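Local coordinates for protein dipicolinate synthase subunit B (PDB 3LQK) that probably takes part, as one of two subunit types of a flavoprotein-family synthase, in making dipicolinate, the spore-specific dicarboxylic acid of Bacillus, at residues 90-95 with 126-131; 155-160 with 190-195. All blocks are in the same frame, centred on the assembly; numbering follows the deposited sequence.

Contact 1. Residues 90-95 with 126-131; sequences MVIAPM and VVVGIS
Met-95 lays its side chain across Val-128 where strands 89-95 and 126-132 run parallel, neighbours in the central sheet of a Rossmann-like alpha/beta fold of the flavoprotein family. The chain of Met-95, a selenomethionine, leaves with CG anti to the backbone N (chi1 -173°) and bends at its last torsion, so that both SE and CE ride on the valine: SE lies 3.7 Å from Val-128 CG1 and CE 3.7 Å from Val-128 CB. Beyond the valine, CE also reaches Ile-130 CG2. On the same face, Ile-92 CD1 sits over the notch between the CG1 methyls of Val-126 and Val-128, 4.3 and 4.2 Å away. Phe-103 of helix 97-104 covers Val-126, Val-128 and Met-95 here, while helix 111-121 packs on Met-90, Ile-92 and Val-126. Val-91 and Val-127 point to the opposite face, under helix 176-184. Pairing is regular from Met-90 to Ile-92, then a beta bulge at the cis-proline Pro-94 shifts it by one residue. Gly-129 sits beside this kink with no side chain, and a CB there would be a tight fit against Ala-93 CB. The ladder nevertheless resumes, with Met-95 N bonded to Gly-129 O at 2.7 Å. In the last rung Ser-131 N meets Met-95 O at 3.0 Å, the donor standing 35° out of the carbonyl plane.

Contact 2. Residues 155-160 with 190-195; sequences IPFGQD and QPVLIE
Val-192 O receives the backbone N-H of Phe-157 at 2.9 Å and also lies over one face of the phenylalanine ring, offset toward its rim. The second backbone bond runs the other way, from Ile-194 N to Phe-157 O at 2.8 Å, its donor well above the carbonyl plane. Phe-157 CG falls between its own N and carbonyl carbon (chi1 61°), which swings the ring back alongside Val-192 and Leu-193: CE2 touches Val-192 CG2 at 3.9 Å, and CZ lies 4.1 Å from Leu-193 CD1. Ile-194 packs against main chain instead, its CD1 3.5 Å from Phe-157 C, while its CG1 meets Pro-156 CB at 3.9 Å. In this way the C-terminal tail, which follows helix 176-184, is laid along strand 152-159 of the central sheet by a single backbone bridge. Replacing Phe-157 by alanine would probably open a gap beside Val-192 CG2 and Leu-193 CD1, depriving both side chains of the ring that supports them. Gly-158 has no side chain to obstruct Ile-194 O, where a CB would clash. Ile-130 and Leu-169, on strands 126-132 and 169-171 of the same sheet, pack on Phe-157. Farther out, Leu-193 N is bonded to Gln-159 OE1 of a second subunit, and Gln-159 OE1 of this chain returns the same bond to Leu-193 N of that subunit.

From the N terminus, the chain passes through strands 9-13 and 37-41 before reaching 90-95. Contact 1 then closes a loop of 30 residues, largely helical, that includes helices 97-104 and 111-121 and returns in parallel at 126-131. Helix 140-147 follows, and contact 2 opens at 155-160, closing after strand 169-171 and helix 176-184 with the tail at 190-195. The two loops are in series, neither nesting nor crossing. Strands 126-132 and 152-159 join them side by side: Val-128 O probably accepts a hydrogen bond from Ile-155 N, and Val-127 packs on Ile-155. Contact 1 thus belongs to the sheet interior, contact 2 to the place where the C-terminal tail joins strand 152-159, near a second subunit.

Contact 1. Residues 90-95 with 126-131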
loop_
_atom_site.group_PDB
_atom_site.type_symbol
_atom_site.label_atom_id
_atom_site.label_comp_id
_atom_site.label_asym_id
_atom_site.label_seq_id
_atom_site.Cartn_x
_atom_site.Cartn_y
_atom_site.Cartn_z
HETATM N N MSE A 90 18.515 8.474 -16.598
HETATM C CA MSE A 90 17.890 7.433 -17.343
HETATM C C MSE A 90 16.496 7.884 -17.689
HETATM O O MSE A 90 15.743 8.304 -16.801
HETATM C CB MSE A 90 17.833 6.172 -16.476
HETATM C CG MSE A 90 17.077 4.995 -17.072
HETATM SE SE MSE A 90 18.079 4.060 -18.431
HETATM C CE MSE A 90 16.614 3.113 -19.196
ATOM N N VAL A 91 16.117 7.750 -18.950
ATOM C CA VAL A 91 14.764 8.042 -19.412
ATOM C C VAL A 91 14.084 6.727 -19.733
ATOM O O VAL A 91 14.708 5.829 -20.310
ATOM C CB VAL A 91 14.832 8.887 -20.743
ATOM C CG1 VAL A 91 13.436 9.263 -21.254
ATOM C CG2 VAL A 91 15.659 10.164 -20.532
ATOM N N ILE A 92 12.801 6.595 -19.387
ATOM C CA ILE A 92 11.966 5.495 -19.844
ATOM C C ILE A 92 10.770 6.108 -20.516
ATOM O O ILE A 92 9.890 6.725 -19.862
ATOM C CB ILE A 92 11.449 4.613 -18.714
ATOM C CG1 ILE A 92 12.588 4.133 -17.768
ATOM C CG2 ILE A 92 10.659 3.393 -19.259
ATOM C CD1 ILE A 92 12.018 3.349 -16.561
ATOM N N ALA A 93 10.765 6.008 -21.843
ATOM C CA ALA A 93 9.682 6.526 -22.624
ATOM C C ALA A 93 9.535 5.810 -23.957
ATOM O O ALA A 93 10.504 5.672 -24.683
ATOM C CB ALA A 93 9.841 8.034 -22.815
ATOM N N PRO A 94 8.316 5.347 -24.290
ATOM C CA PRO A 94 7.106 5.334 -23.477
ATOM C C PRO A 94 7.262 4.356 -22.351
ATOM O O PRO A 94 8.045 3.345 -22.489
ATOM C CB PRO A 94 5.997 4.874 -24.476
ATOM C CG PRO A 94 6.700 4.131 -25.497
ATOM C CD PRO A 94 8.087 4.706 -25.609
HETATM N N MSE A 95 6.610 4.667 -21.217
HETATM C CA MSE A 95 6.522 3.671 -20.120
HETATM C C MSE A 95 5.113 3.128 -20.048
HETATM O O MSE A 95 4.169 3.848 -19.660
HETATM C CB MSE A 95 6.968 4.238 -18.771
HETATM C CG MSE A 95 7.052 3.169 -17.639
HETATM SE SE MSE A 95 7.693 3.951 -15.974
HETATM C CE MSE A 95 6.281 5.034 -15.599
ATOM N N VAL A 126 15.840 9.424 -12.711
ATOM C CA VAL A 126 15.130 8.685 -13.745
ATOM C C VAL A 126 13.937 9.513 -14.137
ATOM O O VAL A 126 13.194 9.973 -13.243
ATOM C CB VAL A 126 14.604 7.290 -13.200
ATOM C CG1 VAL A 126 13.728 6.527 -14.261
ATOM C CG2 VAL A 126 15.804 6.446 -12.800
ATOM N N VAL A 127 13.715 9.656 -15.441
ATOM C CA VAL A 127 12.635 10.459 -16.009
ATOM C C VAL A 127 11.763 9.529 -16.797
ATOM O O VAL A 127 12.255 8.828 -17.666
ATOM C CB VAL A 127 13.200 11.514 -16.941
ATOM C CG1 VAL A 127 12.092 12.201 -17.806
ATOM C CG2 VAL A 127 14.053 12.531 -16.141
ATOM N N VAL A 128 10.464 9.516 -16.511
ATOM C CA VAL A 128 9.529 8.597 -17.134
ATOM C C VAL A 128 8.449 9.341 -17.926
ATOM O O VAL A 128 7.976 10.393 -17.514
ATOM C CB VAL A 128 8.854 7.628 -16.071
ATOM C CG1 VAL A 128 9.929 6.795 -15.323
ATOM C CG2 VAL A 128 8.067 8.330 -15.102
ATOM N N GLY A 129 8.109 8.789 -19.090
ATOM C CA GLY A 129 6.960 9.216 -19.908
ATOM C C GLY A 129 5.855 8.183 -19.943
ATOM O O GLY A 129 5.913 7.212 -20.727
ATOM N N ILE A 130 4.852 8.329 -19.096
ATOM C CA ILE A 130 3.806 7.338 -19.015
ATOM C C ILE A 130 2.985 7.275 -20.260
ATOM O O ILE A 130 2.845 8.229 -20.963
ATOM C CB ILE A 130 2.761 7.509 -17.880
ATOM C CG1 ILE A 130 2.773 8.872 -17.311
ATOM C CG2 ILE A 130 2.826 6.385 -16.876
ATOM C CD1 ILE A 130 2.003 9.720 -18.082
ATOM N N SER A 131 2.429 6.108 -20.481
ATOM C CA SER A 131 1.528 5.913 -21.593
ATOM C C SER A 131 0.724 4.638 -21.367
ATOM O O SER A 131 1.175 3.559 -21.734
ATOM C CB SER A 131 2.322 5.810 -22.888
ATOM O OG SER A 131 1.414 5.672 -23.935
#

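Contact 2. Residues 155-160 with 190-195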
loop_
_atom_site.group_PDB
_atom_site.type_symbol
_atom_site.label_atom_id
_atom_site.label_comp_id
_atom_site.label_asym_id
_atom_site.label_seq_id
_atom_site.Cartn_x
_atom_site.Cartn_y
_atom_site.Cartn_z
ATOM N N ILE A 155 7.771 13.293 -17.239
ATOM C CA ILE A 155 7.534 14.141 -18.365
ATOM C C ILE A 155 6.054 14.554 -18.204
ATOM O O ILE A 155 5.202 13.728 -17.891
ATOM C CB ILE A 155 7.695 13.419 -19.691
ATOM C CG1 ILE A 155 9.114 12.827 -19.869
ATOM C CG2 ILE A 155 7.310 14.341 -20.887
ATOM C CD1 ILE A 155 9.224 11.885 -21.111
ATOM N N PRO A 156 5.760 15.835 -18.365
ATOM C CA PRO A 156 4.419 16.297 -18.122
ATOM C C PRO A 156 3.423 15.483 -18.900
ATOM O O PRO A 156 3.696 15.075 -20.059
ATOM C CB PRO A 156 4.466 17.755 -18.649
ATOM C CG PRO A 156 5.785 18.184 -18.292
ATOM C CD PRO A 156 6.697 16.966 -18.495
ATOM N N PHE A 157 2.275 15.244 -18.298
ATOM C CA PHE A 157 1.295 14.314 -18.868
ATOM C C PHE A 157 -0.190 14.791 -18.640
ATOM O O PHE A 157 -0.479 15.739 -17.878
ATOM C CB PHE A 157 1.527 12.921 -18.283
ATOM C CG PHE A 157 1.353 12.859 -16.749
ATOM C CD1 PHE A 157 0.100 12.711 -16.174
ATOM C CD2 PHE A 157 2.439 12.948 -15.915
ATOM C CE1 PHE A 157 -0.054 12.670 -14.789
ATOM C CE2 PHE A 157 2.270 12.864 -14.535
ATOM C CZ PHE A 157 1.032 12.748 -13.987
ATOM N N GLY A 158 -1.117 14.073 -19.244
ATOM C CA GLY A 158 -2.517 14.459 -19.210
ATOM C C GLY A 158 -3.364 13.381 -19.819
ATOM O O GLY A 158 -2.832 12.392 -20.326
ATOM N N GLN A 159 -4.678 13.577 -19.795
ATOM C CA GLN A 159 -5.583 12.611 -20.370
ATOM C C GLN A 159 -5.589 12.778 -21.879
ATOM O O GLN A 159 -5.868 13.870 -22.392
ATOM C CB GLN A 159 -6.976 12.810 -19.889
ATOM C CG GLN A 159 -7.212 12.480 -18.432
ATOM C CD GLN A 159 -8.678 12.735 -18.048
ATOM O OE1 GLN A 159 -9.096 13.874 -17.779
ATOM N NE2 GLN A 159 -9.454 11.655 -18.003
ATOM N N ASP A 160 -5.353 11.721 -22.617
ATOM C CA ASP A 160 -5.309 11.908 -24.051
ATOM C C ASP A 160 -6.667 11.778 -24.724
ATOM O O ASP A 160 -6.842 12.313 -25.829
ATOM C CB ASP A 160 -4.313 10.996 -24.705
ATOM C CG ASP A 160 -4.592 9.562 -24.438
ATOM O OD1 ASP A 160 -4.464 8.754 -25.419
ATOM O OD2 ASP A 160 -4.937 9.256 -23.271
ATOM N N GLN A 190 7.680 21.769 -14.314
ATOM C CA GLN A 190 6.326 22.188 -14.040
ATOM C C GLN A 190 5.805 23.005 -15.142
ATOM O O GLN A 190 6.568 23.703 -15.762
ATOM C CB GLN A 190 6.288 23.027 -12.783
ATOM C CG GLN A 190 6.560 22.270 -11.486
ATOM C CD GLN A 190 5.587 21.111 -11.175
ATOM O OE1 GLN A 190 5.905 20.229 -10.327
ATOM N NE2 GLN A 190 4.432 21.094 -11.816
ATOM N N PRO A 191 4.490 22.944 -15.439
ATOM C CA PRO A 191 3.438 22.143 -14.897
ATOM C C PRO A 191 3.582 20.700 -15.313
ATOM O O PRO A 191 3.849 20.389 -16.451
ATOM C CB PRO A 191 2.180 22.782 -15.483
ATOM C CG PRO A 191 2.623 23.451 -16.771
ATOM C CD PRO A 191 3.996 23.932 -16.433
ATOM N N VAL A 192 3.439 19.789 -14.362
ATOM C CA VAL A 192 3.522 18.400 -14.654
ATOM C C VAL A 192 2.209 17.894 -15.211
ATOM O O VAL A 192 2.168 16.873 -15.889
ATOM C CB VAL A 192 4.017 17.603 -13.430
ATOM C CG1 VAL A 192 3.024 17.751 -12.248
ATOM C CG2 VAL A 192 4.307 16.116 -13.820
ATOM N N LEU A 193 1.125 18.591 -14.940
ATOM C CA LEU A 193 -0.165 18.197 -15.494
ATOM C C LEU A 193 -0.435 19.124 -16.661
ATOM O O LEU A 193 -0.479 20.358 -16.485
ATOM C CB LEU A 193 -1.266 18.369 -14.471
ATOM C CG LEU A 193 -1.635 17.172 -13.606
ATOM C CD1 LEU A 193 -0.455 16.423 -13.131
ATOM C CD2 LEU A 193 -2.597 17.492 -12.453
ATOM N N ILE A 194 -0.570 18.555 -17.845
ATOM C CA ILE A 194 -0.901 19.347 -19.022
ATOM C C ILE A 194 -2.185 18.844 -19.741
ATOM O O ILE A 194 -2.761 17.804 -19.363
ATOM C CB ILE A 194 0.324 19.435 -19.966
ATOM C CG1 ILE A 194 0.909 18.037 -20.326
ATOM C CG2 ILE A 194 1.425 20.340 -19.325
ATOM C CD1 ILE A 194 0.041 17.174 -21.131
ATOM N N GLU A 195 -2.637 19.591 -20.753
ATOM C CA GLU A 195 -3.792 19.193 -21.581
ATOM C C GLU A 195 -3.244 18.592 -22.852
ATOM O O GLU A 195 -2.527 19.257 -23.608
ATOM C CB GLU A 195 -4.695 20.379 -21.954
ATOM C CG GLU A 195 -5.355 21.093 -20.765
ATOM C CD GLU A 195 -6.621 20.400 -20.175
ATOM O OE1 GLU A 195 -6.472 19.288 -19.607
ATOM O OE2 GLU A 195 -7.739 21.020 -20.212
HETATM O O HOH W 1 -5.565 16.098 -18.863
#